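PDB 3DNH: CREG-like beta-barrel domain-containing protein from Agrobacterium tumefaciens, which is of unknown function but has a CREG-like, FMN-binding-type beta-barrel that, as in relatives of the pyridoxamine 5'-phosphate oxidase family, may bind a flavin. Local coordinates for residues S90-P95 and L104-L109; E152-N157 and I167-L172; E180-A185 and T217-D222. All coordinates share one frame; numbering follows the deposited sequence.

Interaction 1: residues S90-P95 and L104-L109; sequences SVTLAP and LPRLTL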
loop_
_atom_site.group_PDB
_atom_site.type_symbol
_atom_site.label_atom_id
_atom_site.label_comp_id
_atom_site.label_asym_id
_atom_site.label_seq_id
_atom_site.Cartn_x
_atom_site.Cartn_y
_atom_site.Cartn_z
ATOM N N SER A 90 9.830 -6.757 5.754
ATOM C CA SER A 90 9.717 -6.599 4.313
ATOM C C SER A 90 8.936 -5.315 4.024
ATOM O O SER A 90 8.001 -4.991 4.750
ATOM C CB SER A 90 9.010 -7.806 3.680
ATOM O OG SER A 90 8.928 -7.675 2.261
ATOM N N VAL A 91 9.302 -4.595 2.957
ATOM C CA VAL A 91 8.508 -3.426 2.522
ATOM C C VAL A 91 8.182 -3.552 1.049
ATOM O O VAL A 91 8.962 -4.144 0.301
ATOM C CB VAL A 91 9.227 -2.054 2.765
ATOM C CG1 VAL A 91 9.537 -1.860 4.212
ATOM C CG2 VAL A 91 10.535 -1.965 1.951
ATOM N N THR A 92 7.012 -3.062 0.656
ATOM C CA THR A 92 6.699 -2.958 -0.758
ATOM C C THR A 92 6.417 -1.511 -1.043
ATOM O O THR A 92 5.565 -0.896 -0.422
ATOM C CB THR A 92 5.561 -3.870 -1.213
ATOM O OG1 THR A 92 5.947 -5.228 -0.953
ATOM C CG2 THR A 92 5.252 -3.704 -2.765
ATOM N N LEU A 93 7.189 -0.985 -1.985
ATOM C CA LEU A 93 7.025 0.351 -2.469
ATOM C C LEU A 93 6.338 0.329 -3.824
ATOM O O LEU A 93 6.660 -0.500 -4.688
ATOM C CB LEU A 93 8.386 1.010 -2.550
ATOM C CG LEU A 93 8.948 1.557 -1.240
ATOM C CD1 LEU A 93 9.229 0.441 -0.236
ATOM C CD2 LEU A 93 10.280 2.286 -1.565
ATOM N N ALA A 94 5.381 1.239 -4.023
ATOM C CA ALA A 94 4.738 1.351 -5.326
ATOM C C ALA A 94 4.251 2.786 -5.547
ATOM O O ALA A 94 3.987 3.477 -4.551
ATOM C CB ALA A 94 3.595 0.366 -5.430
ATOM N N PRO A 95 4.144 3.250 -6.823
ATOM C CA PRO A 95 3.455 4.534 -7.083
ATOM C C PRO A 95 1.940 4.344 -6.835
ATOM O O PRO A 95 1.154 4.353 -7.789
ATOM C CB PRO A 95 3.735 4.799 -8.577
ATOM C CG PRO A 95 3.915 3.414 -9.175
ATOM C CD PRO A 95 4.643 2.639 -8.087
ATOM N N LEU A 104 0.656 -1.519 -11.227
ATOM C CA LEU A 104 1.831 -0.751 -10.888
ATOM C C LEU A 104 3.090 -1.578 -10.820
ATOM O O LEU A 104 3.018 -2.725 -10.494
ATOM C CB LEU A 104 1.633 -0.108 -9.517
ATOM C CG LEU A 104 0.369 0.663 -9.196
ATOM C CD1 LEU A 104 0.339 1.164 -7.815
ATOM C CD2 LEU A 104 0.194 1.766 -10.147
ATOM N N PRO A 105 4.247 -0.975 -11.068
ATOM C CA PRO A 105 5.482 -1.658 -10.673
ATOM C C PRO A 105 5.526 -1.706 -9.153
ATOM O O PRO A 105 5.086 -0.765 -8.492
ATOM C CB PRO A 105 6.587 -0.748 -11.207
ATOM C CG PRO A 105 5.962 0.597 -11.281
ATOM C CD PRO A 105 4.527 0.323 -11.696
ATOM N N ARG A 106 5.994 -2.808 -8.601
ATOM C CA ARG A 106 5.975 -2.989 -7.181
ATOM C C ARG A 106 7.343 -3.500 -6.771
ATOM O O ARG A 106 7.791 -4.548 -7.251
ATOM C CB ARG A 106 4.899 -3.989 -6.758
ATOM C CG ARG A 106 3.514 -3.404 -6.667
ATOM C CD ARG A 106 2.625 -3.870 -7.745
ATOM N NE ARG A 106 2.427 -5.305 -7.711
ATOM C CZ ARG A 106 2.178 -6.048 -8.776
ATOM N NH1 ARG A 106 2.007 -7.344 -8.620
ATOM N NH2 ARG A 106 2.093 -5.500 -9.995
ATOM N N LEU A 107 8.005 -2.718 -5.928
ATOM C CA LEU A 107 9.330 -3.058 -5.472
ATOM C C LEU A 107 9.266 -3.625 -4.067
ATOM O O LEU A 107 8.817 -2.940 -3.138
ATOM C CB LEU A 107 10.254 -1.833 -5.588
ATOM C CG LEU A 107 11.605 -1.915 -4.900
ATOM C CD1 LEU A 107 12.525 -2.826 -5.744
ATOM C CD2 LEU A 107 12.190 -0.540 -4.752
ATOM N N THR A 108 9.662 -4.893 -3.921
ATOM C CA THR A 108 9.731 -5.504 -2.597
ATOM C C THR A 108 11.182 -5.571 -2.117
ATOM O O THR A 108 12.046 -6.081 -2.820
ATOM C CB THR A 108 9.051 -6.906 -2.562
ATOM O OG1 THR A 108 7.676 -6.752 -2.907
ATOM C CG2 THR A 108 9.124 -7.498 -1.164
ATOM N N LEU A 109 11.432 -5.034 -0.919
ATOM C CA LEU A 109 12.752 -5.053 -0.303
ATOM C C LEU A 109 12.649 -5.801 1.016
ATOM O O LEU A 109 11.841 -5.447 1.873
ATOM C CB LEU A 109 13.281 -3.626 -0.087
ATOM C CG LEU A 109 13.226 -2.637 -1.276
ATOM C CD1 LEU A 109 13.556 -1.233 -0.786
ATOM C CD2 LEU A 109 14.237 -3.039 -2.362
#
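Val91 and Leu109 meet on the apolar face of an antiparallel beta hairpin in the barrel, where Val91 CG2 lies 3.8 Å from Leu109 CB. With chi1 at -59°, CG2 sits between the backbone N and the carbonyl carbon and is brought alongside the base of the Leu109 side chain. Leu93 and Leu107 share this face, and Val35 of helix 28-38 packs on both. Beneath the side chains, the hydrogen-bonded pairs Val91-Leu109 and Leu93-Leu107 each exchange two nearly straight backbone bonds; the shortest runs from Leu93 N to Leu107 O, 2.8 Å. Toward the connecting loop the strand pairing gives way to proline contacts: Pro95 CD lies 4.0 Å from Pro105 CG, while Leu104 CD1 comes to 3.3 Å from Pro95 O. The other face is polar. There Thr92 and Thr108 form a non-hydrogen-bonded pair with OG1 atoms 3.0 Å apart, and Thr56 of the second subunit binds Ser90 OG and Thr92 OG1 through its hydroxyl and Thr108 OG1 through its carbonyl, making this face part of the dimer interface. On this polar side, the bent Arg106 chain folds back, and its NH2 donates to Leu104 O at 3.0 Å, within the guanidinium plane.

Interaction 2: residues E152-N157 and I167-L172; sequences EGVQIN and ITPADL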
loop_
_atom_site.group_PDB
_atom_site.type_symbol
_atom_site.label_atom_id
_atom_site.label_comp_id
_atom_site.label_asym_id
_atom_site.label_seq_id
_atom_site.Cartn_x
_atom_site.Cartn_y
_atom_site.Cartn_z
ATOM N N GLU A 152 18.418 -6.777 2.203
ATOM C CA GLU A 152 19.139 -8.010 1.982
ATOM C C GLU A 152 18.672 -8.742 0.727
ATOM O O GLU A 152 19.365 -9.616 0.221
ATOM C CB GLU A 152 19.032 -8.937 3.209
ATOM C CG GLU A 152 19.572 -8.320 4.464
ATOM C CD GLU A 152 19.471 -9.232 5.642
ATOM O OE1 GLU A 152 18.389 -9.341 6.240
ATOM O OE2 GLU A 152 20.493 -9.831 5.991
ATOM N N GLY A 153 17.500 -8.390 0.218
ATOM C CA GLY A 153 16.983 -9.068 -0.959
ATOM C C GLY A 153 15.956 -8.195 -1.600
ATOM O O GLY A 153 15.299 -7.388 -0.915
ATOM N N VAL A 154 15.837 -8.313 -2.914
ATOM C CA VAL A 154 15.045 -7.351 -3.717
ATOM C C VAL A 154 14.216 -8.144 -4.707
ATOM O O VAL A 154 14.733 -9.072 -5.346
ATOM C CB VAL A 154 15.969 -6.428 -4.565
ATOM C CG1 VAL A 154 15.159 -5.442 -5.476
ATOM C CG2 VAL A 154 16.910 -5.690 -3.693
ATOM N N GLN A 155 12.952 -7.762 -4.864
ATOM C CA GLN A 155 12.153 -8.228 -6.017
ATOM C C GLN A 155 11.460 -7.038 -6.694
ATOM O O GLN A 155 10.867 -6.233 -6.012
ATOM C CB GLN A 155 11.115 -9.224 -5.519
ATOM C CG GLN A 155 10.553 -10.140 -6.562
ATOM C CD GLN A 155 11.589 -11.109 -7.138
ATOM O OE1 GLN A 155 12.577 -11.501 -6.488
ATOM N NE2 GLN A 155 11.360 -11.486 -8.360
ATOM N N ILE A 156 11.546 -6.919 -8.013
ATOM C CA ILE A 156 10.781 -5.897 -8.726
ATOM C C ILE A 156 9.768 -6.542 -9.663
ATOM O O ILE A 156 10.033 -7.561 -10.307
ATOM C CB ILE A 156 11.664 -4.873 -9.484
ATOM C CG1 ILE A 156 10.810 -3.767 -10.134
ATOM C CG2 ILE A 156 12.494 -5.543 -10.561
ATOM C CD1 ILE A 156 10.097 -2.823 -9.159
ATOM N N ASN A 157 8.617 -5.896 -9.779
ATOM C CA ASN A 157 7.435 -6.556 -10.295
ATOM C C ASN A 157 6.487 -5.621 -11.030
ATOM O O ASN A 157 6.322 -4.473 -10.639
ATOM C CB ASN A 157 6.715 -7.120 -9.090
ATOM C CG ASN A 157 6.332 -8.495 -9.283
ATOM O OD1 ASN A 157 5.311 -8.784 -9.919
ATOM N ND2 ASN A 157 7.145 -9.402 -8.761
ATOM N N ILE A 167 17.793 -8.713 -9.632
ATOM C CA ILE A 167 18.393 -7.525 -9.009
ATOM C C ILE A 167 18.894 -7.784 -7.587
ATOM O O ILE A 167 18.263 -8.495 -6.807
ATOM C CB ILE A 167 17.349 -6.378 -8.891
ATOM C CG1 ILE A 167 16.707 -6.066 -10.231
ATOM C CG2 ILE A 167 17.966 -5.104 -8.252
ATOM C CD1 ILE A 167 15.556 -5.085 -10.083
ATOM N N THR A 168 20.008 -7.142 -7.262
ATOM C CA THR A 168 20.670 -7.230 -5.972
ATOM C C THR A 168 20.504 -5.927 -5.160
ATOM O O THR A 168 20.313 -4.862 -5.752
ATOM C CB THR A 168 22.174 -7.446 -6.221
ATOM O OG1 THR A 168 22.870 -7.563 -4.976
ATOM C CG2 THR A 168 22.757 -6.277 -6.988
ATOM N N PRO A 169 20.604 -6.006 -3.811
ATOM C CA PRO A 169 20.658 -4.815 -2.970
ATOM C C PRO A 169 21.643 -3.739 -3.454
ATOM O O PRO A 169 21.301 -2.556 -3.447
ATOM C CB PRO A 169 21.069 -5.384 -1.612
ATOM C CG PRO A 169 20.379 -6.703 -1.585
ATOM C CD PRO A 169 20.620 -7.234 -2.983
ATOM N N ALA A 170 22.839 -4.154 -3.888
ATOM C CA ALA A 170 23.858 -3.250 -4.430
ATOM C C ALA A 170 23.375 -2.481 -5.648
ATOM O O ALA A 170 23.769 -1.330 -5.844
ATOM C CB ALA A 170 25.150 -4.038 -4.797
ATOM N N ASP A 171 22.542 -3.129 -6.471
ATOM C CA ASP A 171 22.001 -2.505 -7.686
ATOM C C ASP A 171 21.133 -1.300 -7.348
ATOM O O ASP A 171 21.009 -0.373 -8.129
ATOM C CB ASP A 171 21.128 -3.482 -8.475
ATOM C CG ASP A 171 21.927 -4.435 -9.344
ATOM O OD1 ASP A 171 23.117 -4.181 -9.652
ATOM O OD2 ASP A 171 21.340 -5.472 -9.712
ATOM N N LEU A 172 20.499 -1.336 -6.186
ATOM C CA LEU A 172 19.614 -0.253 -5.824
ATOM C C LEU A 172 20.338 0.922 -5.200
ATOM O O LEU A 172 19.821 2.050 -5.239
ATOM C CB LEU A 172 18.508 -0.723 -4.880
ATOM C CG LEU A 172 17.597 -1.829 -5.363
ATOM C CD1 LEU A 172 16.423 -1.855 -4.388
ATOM C CD2 LEU A 172 17.121 -1.561 -6.772
HETATM O O HOH W 1 17.778 -10.152 -4.323
#
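Val154 points from strand 144-157 into the turn and weakly bonded helical stretch formed by residues 167-172, where Ile167, Pro169 and Leu172 surround its side chain. Val154 CB lies 3.8 Å from Ile167 O. From there Val154 CG1, anti to the backbone N (chi1 177°), reaches Ile167 CG2 at 4.0 Å. Val154 CG2, the other branch, lies over the start of the helical stretch, 3.7 Å from Pro169 N. Both valine methyls converge on Leu172 CD1, tip to tip, with Val154 CG2 at 3.9 Å and Val154 CG1 at 4.0 Å from it. Ile156, two residues further along the same side of the strand, packs on Leu107 of the neighbouring strand; its close approach to Ile167 is doubtful in detail. At the other end, the Pro169 ring rests on the backbone of the strand, its CG 3.5 Å from Glu152 C.

No direct hydrogen bond joins the segments. A water instead links their backbones, accepting from Val154 N at 3.0 Å and donating to Ile167 O at the same distance. The turn is held from within by Thr168 N, which donates to Asp171 OD2 along a nearly straight N-H, approaching from above the carboxylate plane. Ala32 of helix 28-38 touches both Ile167 and Leu172, so the turn is wedged between that helix and the barrel. Where Pro169 settles, Glu152 and Gly153 both face Val110 of the neighbouring strand, a classic beta bulge in an antiparallel barrel strand.

Interaction 3: residues E180-A185 and T217-D222; sequences EELMAA and TSIDPD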
loop_
_atom_site.group_PDB
_atom_site.type_symbol
_atom_site.label_atom_id
_atom_site.label_comp_id
_atom_site.label_asym_id
_atom_site.label_seq_id
_atom_site.Cartn_x
_atom_site.Cartn_y
_atom_site.Cartn_z
ATOM N N GLU A 180 32.649 12.873 -2.908
ATOM C CA GLU A 180 32.640 13.641 -1.649
ATOM C C GLU A 180 32.500 15.149 -1.845
ATOM O O GLU A 180 31.826 15.796 -1.054
ATOM C CB GLU A 180 33.841 13.330 -0.747
ATOM C CG GLU A 180 35.069 12.776 -1.442
ATOM C CD GLU A 180 34.865 11.354 -1.940
ATOM O OE1 GLU A 180 34.856 11.175 -3.168
ATOM O OE2 GLU A 180 34.699 10.424 -1.123
ATOM N N GLU A 181 33.122 15.707 -2.895
ATOM C CA GLU A 181 32.968 17.139 -3.204
ATOM C C GLU A 181 31.508 17.559 -3.442
ATOM O O GLU A 181 31.038 18.551 -2.855
ATOM C CB GLU A 181 33.868 17.570 -4.380
ATOM C CG GLU A 181 33.213 18.689 -5.212
ATOM C CD GLU A 181 34.177 19.693 -5.812
ATOM O OE1 GLU A 181 35.408 19.470 -5.719
ATOM O OE2 GLU A 181 33.693 20.711 -6.367
ATOM N N LEU A 182 30.789 16.826 -4.300
ATOM C CA LEU A 182 29.337 17.059 -4.509
ATOM C C LEU A 182 28.534 16.918 -3.215
ATOM O O LEU A 182 27.643 17.717 -2.910
ATOM C CB LEU A 182 28.787 16.023 -5.497
ATOM C CG LEU A 182 27.285 16.097 -5.765
ATOM C CD1 LEU A 182 26.945 17.339 -6.585
ATOM C CD2 LEU A 182 26.793 14.833 -6.488
HETATM N N MSE A 183 28.839 15.860 -2.475
HETATM C CA MSE A 183 28.082 15.537 -1.267
HETATM C C MSE A 183 28.349 16.585 -0.181
HETATM O O MSE A 183 27.445 16.930 0.572
HETATM C CB MSE A 183 28.413 14.103 -0.801
HETATM C CG MSE A 183 28.026 12.988 -1.840
HETATM SE SE MSE A 183 26.280 13.295 -2.800
HETATM C CE MSE A 183 25.004 13.243 -1.327
ATOM N N ALA A 184 29.584 17.098 -0.120
ATOM C CA ALA A 184 29.898 18.226 0.760
ATOM C C ALA A 184 29.094 19.492 0.380
ATOM O O ALA A 184 28.853 20.347 1.226
ATOM C CB ALA A 184 31.406 18.511 0.776
ATOM N N ALA A 185 28.642 19.588 -0.861
ATOM C CA ALA A 185 27.874 20.784 -1.329
ATOM C C ALA A 185 26.388 20.537 -1.552
ATOM O O ALA A 185 25.621 21.485 -1.816
ATOM C CB ALA A 185 28.492 21.355 -2.588
ATOM N N THR A 217 14.779 17.768 -2.572
ATOM C CA THR A 217 14.980 17.161 -1.263
ATOM C C THR A 217 16.379 16.600 -1.130
ATOM O O THR A 217 16.904 16.537 -0.004
ATOM C CB THR A 217 13.903 16.078 -0.922
ATOM O OG1 THR A 217 13.920 15.046 -1.920
ATOM C CG2 THR A 217 12.500 16.735 -0.909
ATOM N N SER A 218 16.997 16.207 -2.256
ATOM C CA SER A 218 18.245 15.517 -2.214
ATOM C C SER A 218 18.920 15.531 -3.562
ATOM O O SER A 218 18.269 15.290 -4.581
ATOM C CB SER A 218 18.018 14.059 -1.736
ATOM O OG SER A 218 19.214 13.414 -1.384
ATOM N N ILE A 219 20.238 15.811 -3.566
ATOM C CA ILE A 219 21.080 15.720 -4.783
ATOM C C ILE A 219 22.104 14.628 -4.539
ATOM O O ILE A 219 22.684 14.570 -3.457
ATOM C CB ILE A 219 21.824 17.044 -5.069
ATOM C CG1 ILE A 219 20.797 18.200 -5.243
ATOM C CG2 ILE A 219 22.801 16.874 -6.260
ATOM C CD1 ILE A 219 21.378 19.594 -5.159
ATOM N N ASP A 220 22.303 13.758 -5.530
ATOM C CA ASP A 220 23.289 12.668 -5.401
ATOM C C ASP A 220 24.035 12.503 -6.735
ATOM O O ASP A 220 23.696 13.166 -7.731
ATOM C CB ASP A 220 22.618 11.366 -4.849
ATOM C CG ASP A 220 21.523 10.808 -5.779
ATOM O OD1 ASP A 220 21.862 10.393 -6.924
ATOM O OD2 ASP A 220 20.322 10.773 -5.389
ATOM N N PRO A 221 25.076 11.665 -6.768
ATOM C CA PRO A 221 25.780 11.572 -8.052
ATOM C C PRO A 221 24.950 11.168 -9.288
ATOM O O PRO A 221 25.361 11.454 -10.430
ATOM C CB PRO A 221 26.865 10.507 -7.767
ATOM C CG PRO A 221 27.133 10.662 -6.313
ATOM C CD PRO A 221 25.757 10.878 -5.710
ATOM N N ASP A 222 23.830 10.498 -9.076
ATOM C CA ASP A 222 23.034 9.956 -10.190
ATOM C C ASP A 222 21.804 10.818 -10.537
ATOM O O ASP A 222 21.194 10.676 -11.627
ATOM C CB ASP A 222 22.589 8.517 -9.863
ATOM C CG ASP A 222 23.746 7.526 -9.887
ATOM O OD1 ASP A 222 24.797 7.823 -10.500
ATOM O OD2 ASP A 222 23.595 6.446 -9.277
#
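Asp220 OD1 is gripped by several groups at the point where strand 215-220 runs past Met183 of helix 180-194. It accepts from Asp222 N at 2.9 Å, on the lone pair away from the other carboxylate oxygen, which makes an Asx turn. Arg234 adds a salt bridge to the same oxygen and Gly223 N a weak bond; the positive charge would probably favour the ionised carboxylate. The aspartate side chain leaves the strand on the side away from the helix, while its backbone faces it: Met183, a selenomethionine, places SE 4.0 Å from Asp220 CA. The strand belongs to a three-stranded antiparallel sheet, and the helix runs alongside it nearly antiparallel; the axes of 180-185 and 217-220 make 163° and approach to 8.4 Å. Leu182 and Met183 carry the packing. In Leu182, chi1 (177°) swings the branch out from the helix and chi2 (71°) turns CD2 onto the peptide joining Asp220 and Pro221, 3.6 Å from Pro221 N; Leu182 CD1 meets Ile219 CG2 at 4.2 Å, the two side chains crossing at about a right angle. Met183 bends at chi2 and chi3, bringing SE to the CD corner of the proline ring, 3.8 Å from Pro221 CD, and CE to 3.4 Å from Ile219 O. Phe247 of helix 244-254 touches both Leu182 and Ile219.

How the interactions relate
From the N terminus, interaction 1 comes first and closes the twelve-residue loop between strands 88-93 and 106-115. Interaction 2 then closes the nine-residue connection after strand 144-157, most of which is not modelled, and folds the following turn back onto the barrel. Interaction 3 closes the longest loop, 31 residues, just over half of it helical. The three lie in series; none nests within or crosses another. Interactions 1 and 2 touch because strands 106-115 and 144-157 are neighbours: Arg106 N lies 2.7 Å from Asn157 O, and both contacts reach the second subunit. Interaction 3 stands apart, its centre about 26 Å from that of interaction 1, tying helix 180-194 to the separate three-stranded sheet.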